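Local coordinates for protein salt-tolerant glutaminase (Micrococcus luteus, PDB 3AGD) that probably hydrolyses L-glutamine to L-glutamate and ammonium, as a member of the glutaminase family, at residues D7-L12 / I41-P46; F69-A74 / A82-V87; R148-D153 / V201-V206. One frame throughout, in Å; residues are numbered along the deposited sequence.

Contact 1: D7-L12 / I41-P46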
loop_
_atom_site.group_PDB
_atom_site.type_symbol
_atom_site.label_atom_id
_atom_site.label_comp_id
_atom_site.label_asym_id
_atom_site.label_seq_id
_atom_site.Cartn_x
_atom_site.Cartn_y
_atom_site.Cartn_z
ATOM N N ASP A 7 -25.127 6.220 -5.648
ATOM C CA ASP A 7 -25.823 5.916 -6.896
ATOM C C ASP A 7 -25.020 4.880 -7.671
ATOM O O ASP A 7 -25.580 3.975 -8.293
ATOM C CB ASP A 7 -25.995 7.188 -7.728
ATOM C CG ASP A 7 -27.077 8.106 -7.177
ATOM O OD1 ASP A 7 -27.200 9.245 -7.674
ATOM O OD2 ASP A 7 -27.807 7.685 -6.253
ATOM N N TYR A 8 -23.698 5.023 -7.633
ATOM C CA TYR A 8 -22.818 4.076 -8.297
ATOM C C TYR A 8 -23.062 2.691 -7.704
ATOM O O TYR A 8 -23.222 1.706 -8.425
ATOM C CB TYR A 8 -21.353 4.451 -8.074
ATOM C CG TYR A 8 -20.419 3.303 -8.375
ATOM C CD1 TYR A 8 -20.044 3.008 -9.684
ATOM C CD2 TYR A 8 -19.980 2.456 -7.357
ATOM C CE1 TYR A 8 -19.261 1.895 -9.973
ATOM C CE2 TYR A 8 -19.198 1.340 -7.635
ATOM C CZ TYR A 8 -18.846 1.064 -8.943
ATOM O OH TYR A 8 -18.107 -0.060 -9.224
ATOM N N LEU A 9 -23.075 2.623 -6.376
ATOM C CA LEU A 9 -23.293 1.362 -5.680
ATOM C C LEU A 9 -24.656 0.776 -6.027
ATOM O O LEU A 9 -24.774 -0.423 -6.290
ATOM C CB LEU A 9 -23.177 1.562 -4.164
ATOM C CG LEU A 9 -21.786 1.964 -3.648
ATOM C CD1 LEU A 9 -21.826 2.125 -2.141
ATOM C CD2 LEU A 9 -20.758 0.912 -4.042
ATOM N N ALA A 10 -25.680 1.627 -6.033
ATOM C CA ALA A 10 -27.033 1.191 -6.356
ATOM C C ALA A 10 -27.056 0.556 -7.741
ATOM O O ALA A 10 -27.712 -0.463 -7.952
ATOM C CB ALA A 10 -27.997 2.376 -6.299
ATOM N N SER A 11 -26.334 1.161 -8.682
ATOM C CA SER A 11 -26.263 0.643 -10.047
ATOM C C SER A 11 -25.495 -0.671 -10.071
ATOM O O SER A 11 -25.867 -1.609 -10.775
ATOM C CB SER A 11 -25.562 1.645 -10.968
ATOM O OG SER A 11 -26.230 2.890 -10.962
ATOM N N LEU A 12 -24.416 -0.732 -9.301
ATOM C CA LEU A 12 -23.606 -1.939 -9.236
ATOM C C LEU A 12 -24.448 -3.093 -8.702
ATOM O O LEU A 12 -24.398 -4.203 -9.224
ATOM C CB LEU A 12 -22.395 -1.715 -8.333
ATOM C CG LEU A 12 -21.373 -2.852 -8.377
ATOM C CD1 LEU A 12 -20.858 -2.999 -9.806
ATOM C CD2 LEU A 12 -20.234 -2.565 -7.419
ATOM N N ILE A 41 -24.210 -3.595 -0.131
ATOM C CA ILE A 41 -22.842 -3.108 -0.166
ATOM C C ILE A 41 -22.735 -1.766 0.556
ATOM O O ILE A 41 -23.675 -0.974 0.552
ATOM C CB ILE A 41 -22.373 -2.940 -1.624
ATOM C CG1 ILE A 41 -20.887 -2.589 -1.664
ATOM C CG2 ILE A 41 -23.192 -1.853 -2.305
ATOM C CD1 ILE A 41 -20.283 -2.763 -3.036
ATOM N N ALA A 42 -21.586 -1.514 1.174
ATOM C CA ALA A 42 -21.377 -0.267 1.895
ATOM C C ALA A 42 -19.905 0.109 1.925
ATOM O O ALA A 42 -19.032 -0.758 2.026
ATOM C CB ALA A 42 -21.904 -0.391 3.322
ATOM N N LEU A 43 -19.638 1.407 1.833
ATOM C CA LEU A 43 -18.278 1.916 1.873
ATOM C C LEU A 43 -18.191 2.931 2.998
ATOM O O LEU A 43 -19.025 3.826 3.087
ATOM C CB LEU A 43 -17.911 2.604 0.555
ATOM C CG LEU A 43 -17.998 1.821 -0.759
ATOM C CD1 LEU A 43 -17.498 2.707 -1.894
ATOM C CD2 LEU A 43 -17.173 0.552 -0.678
ATOM N N ALA A 44 -17.193 2.777 3.862
ATOM C CA ALA A 44 -16.979 3.698 4.972
ATOM C C ALA A 44 -15.655 4.385 4.695
ATOM O O ALA A 44 -14.623 3.729 4.581
ATOM C CB ALA A 44 -16.918 2.944 6.286
ATOM N N THR A 45 -15.695 5.708 4.582
ATOM C CA THR A 45 -14.514 6.508 4.286
ATOM C C THR A 45 -13.863 7.100 5.531
ATOM O O THR A 45 -14.455 7.113 6.611
ATOM C CB THR A 45 -14.882 7.671 3.359
ATOM O OG1 THR A 45 -15.868 8.488 4.000
ATOM C CG2 THR A 45 -15.443 7.152 2.049
ATOM N N PRO A 46 -12.624 7.595 5.395
ATOM C CA PRO A 46 -11.938 8.187 6.547
ATOM C C PRO A 46 -12.632 9.493 6.939
ATOM O O PRO A 46 -12.635 9.885 8.102
ATOM C CB PRO A 46 -10.521 8.423 6.027
ATOM C CG PRO A 46 -10.368 7.382 4.957
ATOM C CD PRO A 46 -11.700 7.449 4.260
#

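Contact 2: F69-A74 / A82-V87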
loop_
_atom_site.group_PDB
_atom_site.type_symbol
_atom_site.label_atom_id
_atom_site.label_comp_id
_atom_site.label_asym_id
_atom_site.label_seq_id
_atom_site.Cartn_x
_atom_site.Cartn_y
_atom_site.Cartn_z
ATOM N N PHE A 69 -10.270 -9.190 13.357
ATOM C CA PHE A 69 -10.574 -8.427 14.561
ATOM C C PHE A 69 -10.144 -9.096 15.862
ATOM O O PHE A 69 -9.630 -8.428 16.761
ATOM C CB PHE A 69 -12.063 -8.076 14.559
ATOM C CG PHE A 69 -12.488 -7.361 13.308
ATOM C CD1 PHE A 69 -13.366 -7.960 12.405
ATOM C CD2 PHE A 69 -11.936 -6.125 12.982
ATOM C CE1 PHE A 69 -13.683 -7.341 11.198
ATOM C CE2 PHE A 69 -12.245 -5.496 11.775
ATOM C CZ PHE A 69 -13.121 -6.106 10.878
ATOM N N THR A 70 -10.327 -10.405 15.970
ATOM C CA THR A 70 -9.900 -11.100 17.179
ATOM C C THR A 70 -8.374 -11.100 17.207
ATOM O O THR A 70 -7.759 -11.038 18.270
ATOM C CB THR A 70 -10.418 -12.559 17.221
ATOM O OG1 THR A 70 -10.195 -13.190 15.958
ATOM C CG2 THR A 70 -11.899 -12.591 17.543
ATOM N N TYR A 71 -7.770 -11.167 16.022
ATOM C CA TYR A 71 -6.315 -11.153 15.888
ATOM C C TYR A 71 -5.795 -9.824 16.442
ATOM O O TYR A 71 -4.807 -9.790 17.167
ATOM C CB TYR A 71 -5.930 -11.324 14.409
ATOM C CG TYR A 71 -4.442 -11.408 14.115
ATOM C CD1 TYR A 71 -3.566 -12.061 14.988
ATOM C CD2 TYR A 71 -3.925 -10.901 12.918
ATOM C CE1 TYR A 71 -2.209 -12.213 14.675
ATOM C CE2 TYR A 71 -2.573 -11.050 12.593
ATOM C CZ TYR A 71 -1.719 -11.709 13.475
ATOM O OH TYR A 71 -0.386 -11.875 13.149
ATOM N N ALA A 72 -6.475 -8.731 16.112
ATOM C CA ALA A 72 -6.071 -7.420 16.614
ATOM C C ALA A 72 -6.173 -7.392 18.147
ATOM O O ALA A 72 -5.252 -6.951 18.833
ATOM C CB ALA A 72 -6.948 -6.337 16.006
ATOM N N ALA A 73 -7.289 -7.880 18.678
ATOM C CA ALA A 73 -7.506 -7.913 20.124
ATOM C C ALA A 73 -6.402 -8.702 20.838
ATOM O O ALA A 73 -5.929 -8.305 21.904
ATOM C CB ALA A 73 -8.869 -8.533 20.430
ATOM N N ALA A 74 -6.005 -9.823 20.245
ATOM C CA ALA A 74 -4.957 -10.659 20.815
ATOM C C ALA A 74 -3.638 -9.903 20.876
ATOM O O ALA A 74 -2.913 -9.980 21.870
ATOM C CB ALA A 74 -4.792 -11.926 19.991
ATOM N N ALA A 82 4.197 -12.607 22.306
ATOM C CA ALA A 82 3.330 -13.673 22.790
ATOM C C ALA A 82 2.457 -14.262 21.687
ATOM O O ALA A 82 2.281 -15.477 21.606
ATOM C CB ALA A 82 2.451 -13.148 23.927
ATOM N N VAL A 83 1.897 -13.402 20.846
ATOM C CA VAL A 83 1.043 -13.871 19.762
ATOM C C VAL A 83 1.864 -14.547 18.667
ATOM O O VAL A 83 1.484 -15.608 18.166
ATOM C CB VAL A 83 0.233 -12.707 19.140
ATOM C CG1 VAL A 83 -0.640 -13.221 18.000
ATOM C CG2 VAL A 83 -0.634 -12.057 20.206
ATOM N N ASP A 84 2.995 -13.946 18.309
ATOM C CA ASP A 84 3.828 -14.509 17.253
ATOM C C ASP A 84 4.416 -15.870 17.597
ATOM O O ASP A 84 4.801 -16.621 16.705
ATOM C CB ASP A 84 4.937 -13.530 16.864
ATOM C CG ASP A 84 4.399 -12.311 16.138
ATOM O OD1 ASP A 84 3.185 -12.288 15.838
ATOM O OD2 ASP A 84 5.184 -11.378 15.862
ATOM N N ARG A 85 4.481 -16.193 18.886
ATOM C CA ARG A 85 4.995 -17.491 19.305
ATOM C C ARG A 85 3.958 -18.578 19.016
ATOM O O ARG A 85 4.308 -19.748 18.881
ATOM C CB ARG A 85 5.313 -17.502 20.808
ATOM C CG ARG A 85 6.692 -16.983 21.195
ATOM C CD ARG A 85 7.047 -17.384 22.636
ATOM N NE ARG A 85 6.372 -16.570 23.650
ATOM C CZ ARG A 85 6.793 -15.373 24.060
ATOM N NH1 ARG A 85 7.897 -14.839 23.547
ATOM N NH2 ARG A 85 6.106 -14.704 24.977
ATOM N N GLN A 86 2.688 -18.188 18.911
ATOM C CA GLN A 86 1.608 -19.149 18.671
ATOM C C GLN A 86 0.927 -19.017 17.312
ATOM O O GLN A 86 0.203 -19.920 16.885
ATOM C CB GLN A 86 0.530 -19.018 19.756
ATOM C CG GLN A 86 1.016 -19.139 21.196
ATOM C CD GLN A 86 1.533 -20.527 21.546
ATOM O OE1 GLN A 86 1.793 -20.822 22.710
ATOM N NE2 GLN A 86 1.685 -21.383 20.542
ATOM N N VAL A 87 1.142 -17.894 16.642
ATOM C CA VAL A 87 0.519 -17.654 15.346
ATOM C C VAL A 87 1.561 -17.139 14.356
ATOM O O VAL A 87 2.188 -16.101 14.582
ATOM C CB VAL A 87 -0.632 -16.619 15.482
ATOM C CG1 VAL A 87 -1.297 -16.380 14.133
ATOM C CG2 VAL A 87 -1.656 -17.111 16.499
HETATM O O HOH W 1 1.014 -13.614 14.576
#

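Contact 3: R148-D153 / V201-V206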
loop_
_atom_site.group_PDB
_atom_site.type_symbol
_atom_site.label_atom_id
_atom_site.label_comp_id
_atom_site.label_asym_id
_atom_site.label_seq_id
_atom_site.Cartn_x
_atom_site.Cartn_y
_atom_site.Cartn_z
ATOM N N ARG A 148 -21.104 -0.140 17.917
ATOM C CA ARG A 148 -22.329 -0.527 18.610
ATOM C C ARG A 148 -22.201 -1.937 19.169
ATOM O O ARG A 148 -21.445 -2.754 18.642
ATOM C CB ARG A 148 -23.535 -0.443 17.662
ATOM C CG ARG A 148 -23.627 -1.560 16.629
ATOM C CD ARG A 148 -24.750 -1.296 15.626
ATOM N NE ARG A 148 -24.888 -2.372 14.644
ATOM C CZ ARG A 148 -25.485 -3.540 14.879
ATOM N NH1 ARG A 148 -25.552 -4.455 13.921
ATOM N NH2 ARG A 148 -26.028 -3.790 16.065
ATOM N N ARG A 149 -22.930 -2.212 20.247
ATOM C CA ARG A 149 -22.906 -3.523 20.878
ATOM C C ARG A 149 -23.478 -4.563 19.926
ATOM O O ARG A 149 -24.626 -4.459 19.499
ATOM C CB ARG A 149 -23.727 -3.505 22.170
ATOM C CG ARG A 149 -23.131 -2.659 23.285
ATOM C CD ARG A 149 -24.068 -2.583 24.490
ATOM N NE ARG A 149 -23.413 -1.991 25.655
ATOM C CZ ARG A 149 -22.404 -2.556 26.313
ATOM N NH1 ARG A 149 -21.930 -3.733 25.926
ATOM N NH2 ARG A 149 -21.861 -1.942 27.358
ATOM N N LEU A 150 -22.673 -5.564 19.590
ATOM C CA LEU A 150 -23.112 -6.618 18.682
ATOM C C LEU A 150 -23.576 -7.829 19.481
ATOM O O LEU A 150 -23.222 -7.979 20.650
ATOM C CB LEU A 150 -21.964 -7.020 17.756
ATOM C CG LEU A 150 -21.339 -5.904 16.920
ATOM C CD1 LEU A 150 -20.141 -6.452 16.159
ATOM C CD2 LEU A 150 -22.372 -5.332 15.960
ATOM N N SER A 151 -24.364 -8.692 18.847
ATOM C CA SER A 151 -24.870 -9.889 19.509
ATOM C C SER A 151 -24.570 -11.134 18.687
ATOM O O SER A 151 -24.403 -11.064 17.470
ATOM C CB SER A 151 -26.384 -9.790 19.715
ATOM O OG SER A 151 -26.723 -8.630 20.447
ATOM N N VAL A 152 -24.524 -12.274 19.366
ATOM C CA VAL A 152 -24.262 -13.551 18.724
ATOM C C VAL A 152 -25.580 -14.207 18.312
ATOM O O VAL A 152 -26.567 -14.143 19.048
ATOM C CB VAL A 152 -23.531 -14.511 19.688
ATOM C CG1 VAL A 152 -23.262 -15.840 19.001
ATOM C CG2 VAL A 152 -22.231 -13.887 20.162
ATOM N N ASP A 153 -25.602 -14.819 17.132
ATOM C CA ASP A 153 -26.794 -15.520 16.676
ATOM C C ASP A 153 -26.640 -16.954 17.184
ATOM O O ASP A 153 -26.022 -17.802 16.530
ATOM C CB ASP A 153 -26.884 -15.508 15.154
ATOM C CG ASP A 153 -28.146 -16.169 14.647
ATOM O OD1 ASP A 153 -28.250 -17.409 14.729
ATOM O OD2 ASP A 153 -29.043 -15.445 14.174
ATOM N N VAL A 201 -23.760 -5.188 6.406
ATOM C CA VAL A 201 -22.771 -4.696 5.461
ATOM C C VAL A 201 -22.143 -3.411 6.005
ATOM O O VAL A 201 -20.927 -3.213 5.925
ATOM C CB VAL A 201 -23.424 -4.373 4.117
ATOM C CG1 VAL A 201 -22.423 -3.728 3.201
ATOM C CG2 VAL A 201 -23.968 -5.632 3.492
ATOM N N LYS A 202 -22.988 -2.541 6.554
ATOM C CA LYS A 202 -22.539 -1.269 7.105
ATOM C C LYS A 202 -21.574 -1.468 8.265
ATOM O O LYS A 202 -20.593 -0.738 8.392
ATOM C CB LYS A 202 -23.736 -0.439 7.571
ATOM C CG LYS A 202 -24.619 0.080 6.443
ATOM C CD LYS A 202 -25.782 0.888 7.011
ATOM C CE LYS A 202 -26.662 1.463 5.918
ATOM N NZ LYS A 202 -27.791 2.275 6.477
ATOM N N ASP A 203 -21.861 -2.441 9.121
ATOM C CA ASP A 203 -20.981 -2.716 10.248
ATOM C C ASP A 203 -19.588 -3.061 9.731
ATOM O O ASP A 203 -18.588 -2.505 10.191
ATOM C CB ASP A 203 -21.505 -3.889 11.079
ATOM C CG ASP A 203 -22.770 -3.555 11.835
ATOM O OD1 ASP A 203 -22.798 -2.523 12.543
ATOM O OD2 ASP A 203 -23.734 -4.338 11.732
ATOM N N LEU A 204 -19.530 -3.981 8.773
ATOM C CA LEU A 204 -18.254 -4.405 8.204
ATOM C C LEU A 204 -17.469 -3.244 7.608
ATOM O O LEU A 204 -16.269 -3.117 7.842
ATOM C CB LEU A 204 -18.469 -5.477 7.128
ATOM C CG LEU A 204 -18.757 -6.899 7.612
ATOM C CD1 LEU A 204 -18.861 -7.824 6.411
ATOM C CD2 LEU A 204 -17.639 -7.365 8.539
ATOM N N ALA A 205 -18.147 -2.400 6.835
ATOM C CA ALA A 205 -17.496 -1.254 6.210
ATOM C C ALA A 205 -16.789 -0.395 7.257
ATOM O O ALA A 205 -15.616 -0.053 7.108
ATOM C CB ALA A 205 -18.528 -0.414 5.450
ATOM N N VAL A 206 -17.505 -0.059 8.322
ATOM C CA VAL A 206 -16.945 0.771 9.380
ATOM C C VAL A 206 -15.814 0.062 10.112
ATOM O O VAL A 206 -14.795 0.673 10.436
ATOM C CB VAL A 206 -18.037 1.184 10.389
ATOM C CG1 VAL A 206 -17.423 1.999 11.516
ATOM C CG2 VAL A 206 -19.123 1.997 9.669
#

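Contact 1: D7-L12 / I41-P46
Leu-9 packs on Ile-41 and Leu-43, which lets helix 4-16 rest on strand 40-44. The side chain of Leu-9 can be followed outward. Its CB lies 3.9 Å from CG2 of Ile-41. CG stands anti to the carbonyl carbon (chi1 -65°), and from there the two methyls part. CD2 of Leu-9 goes to Ile-41 and comes 3.8 Å from its CD1; it also lies 4.1 Å from CG2 of the same isoleucine. CD1 of Leu-9 goes to Leu-43 and sits 4.1 Å from its CG. One leucine therefore bridges two strand residues that point the same way, with Ala-42 between them turned to the other side. The Leu-9 and Ile-41 side chains meet at about a right angle. One turn further on, Leu-12 adds a looser touch: its CD2 is 4.4 Å from CD1 of Ile-41.

The contact is wholly apolar, and all four side chains are buried. Leu-298 of helix 289-301 touches both Leu-9 and Leu-43 and so closes the same cluster. The local axes of helix and strand approach to 9.3 Å and run roughly antiparallel, at 154°. On the other side of the strand, Ala-42 and Ala-44 pack on helix 201-212. This layering, with helices on both sides of a five-stranded antiparallel sheet, is typical of the beta-lactamase-like fold to which glutaminases belong.

Contact 2: F69-A74 / A82-V87
The Tyr-71 ring is met at its edge, near its plane, by CG1 of Val-83, which lies 3.8 Å from the ring's CE1. CG1 of Val-87 approaches the same CE1 obliquely, at 4.3 Å. A water sits in the ring plane beyond the hydroxyl. Val-120 of helix 114-123 and Val-233 and Val-236 of helix 227-240 also pack against Tyr-71. Its ring is carried there by a CG anti to the backbone N (chi1 -177°).

The other methyl of Val-83, CG2, turns to the helix backbone and lies 3.5 Å from Ala-74 O. It also touches CB of Ala-74.

The water joins the polar ends. The water accepts from Tyr-71 OH at 2.6 Å and donates to Asp-84 OD1 and Val-87 O, both at 2.8 Å. Arg-232 of helix 227-240 joins this group, with a salt bridge to Asp-84 OD1 and a hydrogen bond with Tyr-71 OH.

Helix 67-78 is thus tied to residues 82-87, which begin in helix 80-84, by valine packing beside a small polar network. The chemistry implies a buried tyrosine hydroxyl with its hydrogen-bonding needs met, and an aspartate whose negative charge is probably stabilised by Arg-232.

Contact 3: R148-D153 / V201-V206
Arg-148 and Asp-203 form a side-on salt bridge that joins the loop after helix 131-146 to the first turn of helix 201-212. NE of Arg-148 donates to OD1 of Asp-203 at 3.0 Å. NH1 of Arg-148 donates to OD2 of Asp-203 at 2.8 Å, with an N-H...O angle of 153°. Each oxygen is met on its syn side. The two flat groups are not coplanar: their planes stand 43° apart, and both bonds are tilted from them.

Leu-150 packs on the arginine. Its CD2 lies over the centre of one guanidinium face, 3.7 Å above the plane. The same CD2 is 4.4 Å from OD1 of Asp-203. The arginine CG lies between the backbone N and the carbonyl carbon (chi1 74°), and from there the chain runs extended to NE, which carries the guanidinium across to Asp-203.

Both groups have further partners: OD2 of Asp-203 also accepts from the backbone N of Thr-200, just ahead of its helix, and NH1 of Arg-148 has a second salt bridge, to Glu-59. Tyr-366 of the second subunit packs on both Arg-148 and Asp-203, so the ion pair lies at the subunit interface. Ser-143 OG is hydrogen-bonded to the backbone N of Leu-150.

A bidentate arginine-aspartate pair clamps a loop to a helix start here, within the glutaminase domain and beside a neighbouring subunit.

Each contact involves buried residues, but their chemistry differs. Contact 1 is wholly apolar. Contact 2 combines apolar packing with a water-linked polar group. Contact 3 is chiefly an ion pair, and its Arg-148 is partly exposed. Contacts 1 and 3 meet through strand 40-44 and helix 201-212, where Val-201 and Ala-205 touch Ala-42 directly. Both also reach the second subunit. Contact 2 lies on the opposite side of the chain's centre from contact 1, about 32 Å away between centres. It joins two helices consecutive in the chain and touches no other chain of the assembly.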